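Sulfate transporter 4.1, chloroplastic (Arabidopsis thaliana, PDB 7LHV) cotransports protons and sulfate across the membrane and may take part in regulating sulfate assimilation. Local coordinates at residues S262-I267 with L434-I439; F258-L263 with Y428-A433. All blocks are in the same frame, centred on the assembly; numbering follows the deposited sequence.

The chain reaches helix 255-277 first, and both contacts start there. It then runs through some 165 residues, mostly helical, before it returns with the loop at 428-430 and helix 431-443. Interaction 2 joins the earlier part of the first helix, 258-263, to this loop and the first turn of the second helix. Interaction 1 lies further along both, joining 262-267 to 434-439. Each contact closes a long loop; as their ends come in the same order, the loops cross and do not nest. The contacts have centres about 7 Å apart and meet directly, with I264 CD1 3.7 Å from A433 CB. Together they tie two transmembrane helices of the sulfate permease region along one seam.

Interaction 1 of 2, residues S262-I267 with L434-I439; sequences SLILVI and LAAIVI
I264, L265, A436 and I439 form a helix-helix contact within the transmembrane region of this SLC26 transporter. The two helical segments run in roughly the same direction, at 38° to each other. Their axes approach to 8.7 Å. The small A436 side chain is consistent with this close approach. L265 CA and A436 CA lie only 5.1 Å apart. The buried side is compact. There I264 turns its CG2 branch onto A436 CB, at 3.6 Å. A436 also packs on F228 of helix 206-229; I264 also touches A433, earlier on the partner helix.

The other side is more open. L265 and I439 are both partly exposed, probably toward lipid. Their side chains cross at about a right angle. L265 CG is anti to the backbone N (chi1 -179°), which carries the two methyls across to the neighbouring helix. No hydrogen bond joins the segments, so the contact rests on apolar packing. L265 straddles the CG2 branch of I439: CD2 lies 3.6 Å from I439 CG2 and CD1 3.7 Å from it, while CD1 also rests 3.6 Å from A436 O.

Interaction 2 of 2, residues F258-L263 with Y428-A433; sequences FVMGSL and YIPQCA
M260 and C432 meet through their sulfur atoms, and their torsions explain how. In M260, CG is anti to the backbone N (chi1 -163°) and the next torsion is also extended (chi2 177°), so SD reaches out to the facing segment. The chain bends at chi3, about the CG-SD bond, which turns the terminal methyl aside. In C432, SG sits between the backbone N and the carbonyl carbon (chi1 65°), beside the M260 side chain.

M260 SD is 3.4 Å from C432 SG. The cysteine sulfur also lies alongside the stem of the methionine, with C432 SG 3.7 Å from M260 CG and 3.8 Å from M260 CB. P430 adds a second surface. Its ring crosses the M260 side chain at about a right angle, and P430 CG lies 4.0 Å from M260 SD.

G261 has no side chain, and the backbones come close here: G261 CA is 5.3 Å from C432 CA. All four touching residues are buried. Helix 284-300 closes over the contact, with I299 against M260 and T297 against P430. Backbone hydrogen bonds between I429 and V311 and between Q431 and S309 anchor the incoming chain.

P430 occupies the N-cap position of helix 431-443. The contact thus packs a helix start against a transmembrane helix at G261, where helix order is consistent with the gate domain of the SLC26 fold.

Interaction 1 of 2, residues S262-I267 with L434-I439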
ATOM      1  N   SER A 262      23.391  23.161 -31.284  1.00 77.35           N
ATOM      2  CA  SER A 262      23.935  21.877 -31.711  1.00 77.35           C
ATOM      3  C   SER A 262      25.441  21.814 -31.492  1.00 77.35           C
ATOM      4  O   SER A 262      25.959  20.812 -30.987  1.00 77.35           O
ATOM      5  CB  SER A 262      23.594  21.623 -33.177  1.00 77.35           C
ATOM      6  OG  SER A 262      24.142  20.394 -33.620  1.00 77.35           O
ATOM      7  N   LEU A 263      26.163  22.880 -31.856  1.00 76.25           N
ATOM      8  CA  LEU A 263      27.608  22.883 -31.655  1.00 76.25           C
ATOM      9  C   LEU A 263      27.966  22.837 -30.175  1.00 76.25           C
ATOM     10  O   LEU A 263      28.879  22.103 -29.774  1.00 76.25           O
ATOM     11  CB  LEU A 263      28.239  24.105 -32.321  1.00 76.25           C
ATOM     12  CG  LEU A 263      28.162  24.166 -33.846  1.00 76.25           C
ATOM     13  CD1 LEU A 263      28.699  25.494 -34.351  1.00 76.25           C
ATOM     14  CD2 LEU A 263      28.922  23.007 -34.465  1.00 76.25           C
ATOM     15  N   ILE A 264      27.259  23.608 -29.346  1.00 73.78           N
ATOM     16  CA  ILE A 264      27.562  23.605 -27.918  1.00 73.78           C
ATOM     17  C   ILE A 264      27.288  22.233 -27.317  1.00 73.78           C
ATOM     18  O   ILE A 264      28.083  21.718 -26.524  1.00 73.78           O
ATOM     19  CB  ILE A 264      26.773  24.715 -27.198  1.00 73.78           C
ATOM     20  CG1 ILE A 264      27.335  26.086 -27.569  1.00 73.78           C
ATOM     21  CG2 ILE A 264      26.831  24.520 -25.695  1.00 73.78           C
ATOM     22  CD1 ILE A 264      26.504  27.241 -27.070  1.00 73.78           C
ATOM     23  N   LEU A 265      26.165  21.613 -27.691  1.00 72.37           N
ATOM     24  CA  LEU A 265      25.839  20.289 -27.174  1.00 72.37           C
ATOM     25  C   LEU A 265      26.861  19.252 -27.621  1.00 72.37           C
ATOM     26  O   LEU A 265      27.259  18.384 -26.836  1.00 72.37           O
ATOM     27  CB  LEU A 265      24.434  19.890 -27.616  1.00 72.37           C
ATOM     28  CG  LEU A 265      23.915  18.536 -27.138  1.00 72.37           C
ATOM     29  CD1 LEU A 265      23.860  18.493 -25.624  1.00 72.37           C
ATOM     30  CD2 LEU A 265      22.547  18.270 -27.732  1.00 72.37           C
ATOM     31  N   VAL A 266      27.298  19.326 -28.881  1.00 76.79           N
ATOM     32  CA  VAL A 266      28.302  18.386 -29.375  1.00 76.79           C
ATOM     33  C   VAL A 266      29.605  18.547 -28.605  1.00 76.79           C
ATOM     34  O   VAL A 266      30.226  17.556 -28.197  1.00 76.79           O
ATOM     35  CB  VAL A 266      28.510  18.579 -30.889  1.00 76.79           C
ATOM     36  CG1 VAL A 266      29.843  17.995 -31.324  1.00 76.79           C
ATOM     37  CG2 VAL A 266      27.371  17.940 -31.662  1.00 76.79           C
ATOM     38  N   ILE A 267      30.038  19.790 -28.387  1.00 77.49           N
ATOM     39  CA  ILE A 267      31.276  20.026 -27.651  1.00 77.49           C
ATOM     40  C   ILE A 267      31.156  19.509 -26.224  1.00 77.49           C
ATOM     41  O   ILE A 267      32.075  18.867 -25.700  1.00 77.49           O
ATOM     42  CB  ILE A 267      31.642  21.522 -27.683  1.00 77.49           C
ATOM     43  CG1 ILE A 267      32.043  21.940 -29.098  1.00 77.49           C
ATOM     44  CG2 ILE A 267      32.760  21.820 -26.699  1.00 77.49           C
ATOM     45  CD1 ILE A 267      33.278  21.245 -29.613  1.00 77.49           C
ATOM     46  N   LEU A 434      22.327  27.580 -22.381  1.00 60.90           N
ATOM     47  CA  LEU A 434      21.742  26.969 -21.193  1.00 60.90           C
ATOM     48  C   LEU A 434      20.875  25.772 -21.563  1.00 60.90           C
ATOM     49  O   LEU A 434      20.861  24.758 -20.854  1.00 60.90           O
ATOM     50  CB  LEU A 434      20.933  28.004 -20.414  1.00 60.90           C
ATOM     51  CG  LEU A 434      21.675  29.274 -19.993  1.00 60.90           C
ATOM     52  CD1 LEU A 434      20.788  30.137 -19.117  1.00 60.90           C
ATOM     53  CD2 LEU A 434      22.966  28.933 -19.276  1.00 60.90           C
ATOM     54  N   ALA A 435      20.138  25.874 -22.672  1.00 60.42           N
ATOM     55  CA  ALA A 435      19.354  24.734 -23.133  1.00 60.42           C
ATOM     56  C   ALA A 435      20.251  23.549 -23.468  1.00 60.42           C
ATOM     57  O   ALA A 435      19.926  22.402 -23.142  1.00 60.42           O
ATOM     58  CB  ALA A 435      18.516  25.128 -24.345  1.00 60.42           C
ATOM     59  N   ALA A 436      21.383  23.810 -24.124  1.00 58.95           N
ATOM     60  CA  ALA A 436      22.321  22.740 -24.441  1.00 58.95           C
ATOM     61  C   ALA A 436      22.901  22.127 -23.176  1.00 58.95           C
ATOM     62  O   ALA A 436      23.112  20.913 -23.107  1.00 58.95           O
ATOM     63  CB  ALA A 436      23.436  23.267 -25.341  1.00 58.95           C
ATOM     64  N   ILE A 437      23.168  22.952 -22.164  1.00 56.30           N
ATOM     65  CA  ILE A 437      23.678  22.428 -20.898  1.00 56.30           C
ATOM     66  C   ILE A 437      22.651  21.511 -20.246  1.00 56.30           C
ATOM     67  O   ILE A 437      22.993  20.435 -19.743  1.00 56.30           O
ATOM     68  CB  ILE A 437      24.085  23.580 -19.963  1.00 56.30           C
ATOM     69  CG1 ILE A 437      25.361  24.246 -20.470  1.00 56.30           C
ATOM     70  CG2 ILE A 437      24.291  23.071 -18.555  1.00 56.30           C
ATOM     71  CD1 ILE A 437      25.698  25.517 -19.748  1.00 56.30           C
ATOM     72  N   VAL A 438      21.378  21.914 -20.244  1.00 53.61           N
ATOM     73  CA  VAL A 438      20.335  21.066 -19.664  1.00 53.61           C
ATOM     74  C   VAL A 438      20.207  19.762 -20.443  1.00 53.61           C
ATOM     75  O   VAL A 438      20.053  18.681 -19.856  1.00 53.61           O
ATOM     76  CB  VAL A 438      18.992  21.815 -19.605  1.00 53.61           C
ATOM     77  CG1 VAL A 438      17.904  20.900 -19.080  1.00 53.61           C
ATOM     78  CG2 VAL A 438      19.106  23.025 -18.724  1.00 53.61           C
ATOM     79  N   ILE A 439      20.250  19.840 -21.774  1.00 55.85           N
ATOM     80  CA  ILE A 439      20.131  18.638 -22.594  1.00 55.85           C
ATOM     81  C   ILE A 439      21.288  17.688 -22.320  1.00 55.85           C
ATOM     82  O   ILE A 439      21.097  16.473 -22.191  1.00 55.85           O
ATOM     83  CB  ILE A 439      20.048  19.015 -24.083  1.00 55.85           C
ATOM     84  CG1 ILE A 439      18.705  19.669 -24.393  1.00 55.85           C
ATOM     85  CG2 ILE A 439      20.242  17.791 -24.953  1.00 55.85           C
ATOM     86  CD1 ILE A 439      18.625  20.241 -25.783  1.00 55.85           C
TER

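Interaction 2 of 2, residues F258-L263 with Y428-A433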
ATOM      1  N   PHE A 258      19.744  27.274 -33.594  1.00 79.72           N
ATOM      2  CA  PHE A 258      19.859  25.825 -33.706  1.00 79.72           C
ATOM      3  C   PHE A 258      21.305  25.400 -33.918  1.00 79.72           C
ATOM      4  O   PHE A 258      21.768  24.433 -33.304  1.00 79.72           O
ATOM      5  CB  PHE A 258      18.980  25.304 -34.839  1.00 79.72           C
ATOM      6  CG  PHE A 258      18.792  23.817 -34.819  1.00 79.72           C
ATOM      7  CD1 PHE A 258      17.883  23.234 -33.955  1.00 79.72           C
ATOM      8  CD2 PHE A 258      19.530  23.001 -35.657  1.00 79.72           C
ATOM      9  CE1 PHE A 258      17.708  21.865 -33.930  1.00 79.72           C
ATOM     10  CE2 PHE A 258      19.360  21.631 -35.637  1.00 79.72           C
ATOM     11  CZ  PHE A 258      18.448  21.063 -34.773  1.00 79.72           C
ATOM     12  N   VAL A 259      22.035  26.113 -34.778  1.00 80.40           N
ATOM     13  CA  VAL A 259      23.436  25.775 -35.019  1.00 80.40           C
ATOM     14  C   VAL A 259      24.256  25.978 -33.751  1.00 80.40           C
ATOM     15  O   VAL A 259      25.092  25.140 -33.389  1.00 80.40           O
ATOM     16  CB  VAL A 259      23.993  26.597 -36.194  1.00 80.40           C
ATOM     17  CG1 VAL A 259      25.506  26.513 -36.228  1.00 80.40           C
ATOM     18  CG2 VAL A 259      23.409  26.100 -37.502  1.00 80.40           C
ATOM     19  N   MET A 260      24.024  27.092 -33.054  1.00 80.98           N
ATOM     20  CA  MET A 260      24.752  27.356 -31.818  1.00 80.98           C
ATOM     21  C   MET A 260      24.481  26.272 -30.783  1.00 80.98           C
ATOM     22  O   MET A 260      25.411  25.746 -30.156  1.00 80.98           O
ATOM     23  CB  MET A 260      24.365  28.730 -31.271  1.00 80.98           C
ATOM     24  CG  MET A 260      25.328  29.293 -30.245  1.00 80.98           C
ATOM     25  SD  MET A 260      24.848  30.939 -29.705  1.00 80.98           S
ATOM     26  CE  MET A 260      25.993  31.944 -30.634  1.00 80.98           C
ATOM     27  N   GLY A 261      23.210  25.911 -30.602  1.00 75.83           N
ATOM     28  CA  GLY A 261      22.878  24.879 -29.638  1.00 75.83           C
ATOM     29  C   GLY A 261      23.458  23.529 -30.003  1.00 75.83           C
ATOM     30  O   GLY A 261      23.972  22.816 -29.139  1.00 75.83           O
ATOM     31  N   SER A 262      23.391  23.161 -31.284  1.00 77.35           N
ATOM     32  CA  SER A 262      23.935  21.877 -31.711  1.00 77.35           C
ATOM     33  C   SER A 262      25.441  21.814 -31.492  1.00 77.35           C
ATOM     34  O   SER A 262      25.959  20.812 -30.987  1.00 77.35           O
ATOM     35  CB  SER A 262      23.594  21.623 -33.177  1.00 77.35           C
ATOM     36  OG  SER A 262      24.142  20.394 -33.620  1.00 77.35           O
ATOM     37  N   LEU A 263      26.163  22.880 -31.856  1.00 76.25           N
ATOM     38  CA  LEU A 263      27.608  22.883 -31.655  1.00 76.25           C
ATOM     39  C   LEU A 263      27.966  22.837 -30.175  1.00 76.25           C
ATOM     40  O   LEU A 263      28.879  22.103 -29.774  1.00 76.25           O
ATOM     41  CB  LEU A 263      28.239  24.105 -32.321  1.00 76.25           C
ATOM     42  CG  LEU A 263      28.162  24.166 -33.846  1.00 76.25           C
ATOM     43  CD1 LEU A 263      28.699  25.494 -34.351  1.00 76.25           C
ATOM     44  CD2 LEU A 263      28.922  23.007 -34.465  1.00 76.25           C
ATOM     45  N   TYR A 428      25.343  38.261 -21.049  1.00 83.93           N
ATOM     46  CA  TYR A 428      25.701  37.944 -22.424  1.00 83.93           C
ATOM     47  C   TYR A 428      25.585  36.460 -22.742  1.00 83.93           C
ATOM     48  O   TYR A 428      25.923  36.055 -23.858  1.00 83.93           O
ATOM     49  CB  TYR A 428      27.127  38.416 -22.722  1.00 83.93           C
ATOM     50  CG  TYR A 428      27.387  39.857 -22.357  1.00 83.93           C
ATOM     51  CD1 TYR A 428      26.625  40.881 -22.903  1.00 83.93           C
ATOM     52  CD2 TYR A 428      28.399  40.195 -21.470  1.00 83.93           C
ATOM     53  CE1 TYR A 428      26.863  42.200 -22.574  1.00 83.93           C
ATOM     54  CE2 TYR A 428      28.644  41.512 -21.134  1.00 83.93           C
ATOM     55  CZ  TYR A 428      27.874  42.510 -21.690  1.00 83.93           C
ATOM     56  OH  TYR A 428      28.114  43.823 -21.359  1.00 83.93           O
ATOM     57  N   ILE A 429      25.129  35.644 -21.799  1.00 77.88           N
ATOM     58  CA  ILE A 429      25.015  34.204 -22.010  1.00 77.88           C
ATOM     59  C   ILE A 429      23.791  33.920 -22.873  1.00 77.88           C
ATOM     60  O   ILE A 429      22.674  34.311 -22.505  1.00 77.88           O
ATOM     61  CB  ILE A 429      24.931  33.448 -20.676  1.00 77.88           C
ATOM     62  CG1 ILE A 429      26.231  33.603 -19.892  1.00 77.88           C
ATOM     63  CG2 ILE A 429      24.624  31.983 -20.918  1.00 77.88           C
ATOM     64  CD1 ILE A 429      26.190  32.966 -18.525  1.00 77.88           C
ATOM     65  N   PRO A 430      23.945  33.260 -24.017  1.00 75.04           N
ATOM     66  CA  PRO A 430      22.774  32.900 -24.822  1.00 75.04           C
ATOM     67  C   PRO A 430      21.905  31.873 -24.114  1.00 75.04           C
ATOM     68  O   PRO A 430      22.384  31.054 -23.329  1.00 75.04           O
ATOM     69  CB  PRO A 430      23.386  32.319 -26.103  1.00 75.04           C
ATOM     70  CG  PRO A 430      24.802  32.798 -26.113  1.00 75.04           C
ATOM     71  CD  PRO A 430      25.204  32.887 -24.680  1.00 75.04           C
ATOM     72  N   GLN A 431      20.604  31.933 -24.399  1.00 72.26           N
ATOM     73  CA  GLN A 431      19.679  30.964 -23.821  1.00 72.26           C
ATOM     74  C   GLN A 431      19.864  29.581 -24.429  1.00 72.26           C
ATOM     75  O   GLN A 431      19.645  28.569 -23.749  1.00 72.26           O
ATOM     76  CB  GLN A 431      18.238  31.439 -24.004  1.00 72.26           C
ATOM     77  CG  GLN A 431      17.942  32.764 -23.334  1.00 72.26           C
ATOM     78  CD  GLN A 431      16.544  33.264 -23.627  1.00 72.26           C
ATOM     79  OE1 GLN A 431      16.272  34.459 -23.548  1.00 72.26           O
ATOM     80  NE2 GLN A 431      15.646  32.346 -23.960  1.00 72.26           N
ATOM     81  N   CYS A 432      20.254  29.512 -25.703  1.00 69.48           N
ATOM     82  CA  CYS A 432      20.498  28.215 -26.323  1.00 69.48           C
ATOM     83  C   CYS A 432      21.659  27.490 -25.660  1.00 69.48           C
ATOM     84  O   CYS A 432      21.670  26.256 -25.614  1.00 69.48           O
ATOM     85  CB  CYS A 432      20.756  28.387 -27.819  1.00 69.48           C
ATOM     86  SG  CYS A 432      22.249  29.306 -28.217  1.00 69.48           S
ATOM     87  N   ALA A 433      22.638  28.228 -25.128  1.00 63.06           N
ATOM     88  CA  ALA A 433      23.722  27.589 -24.385  1.00 63.06           C
ATOM     89  C   ALA A 433      23.204  26.907 -23.127  1.00 63.06           C
ATOM     90  O   ALA A 433      23.589  25.772 -22.821  1.00 63.06           O
ATOM     91  CB  ALA A 433      24.796  28.618 -24.035  1.00 63.06           C
TER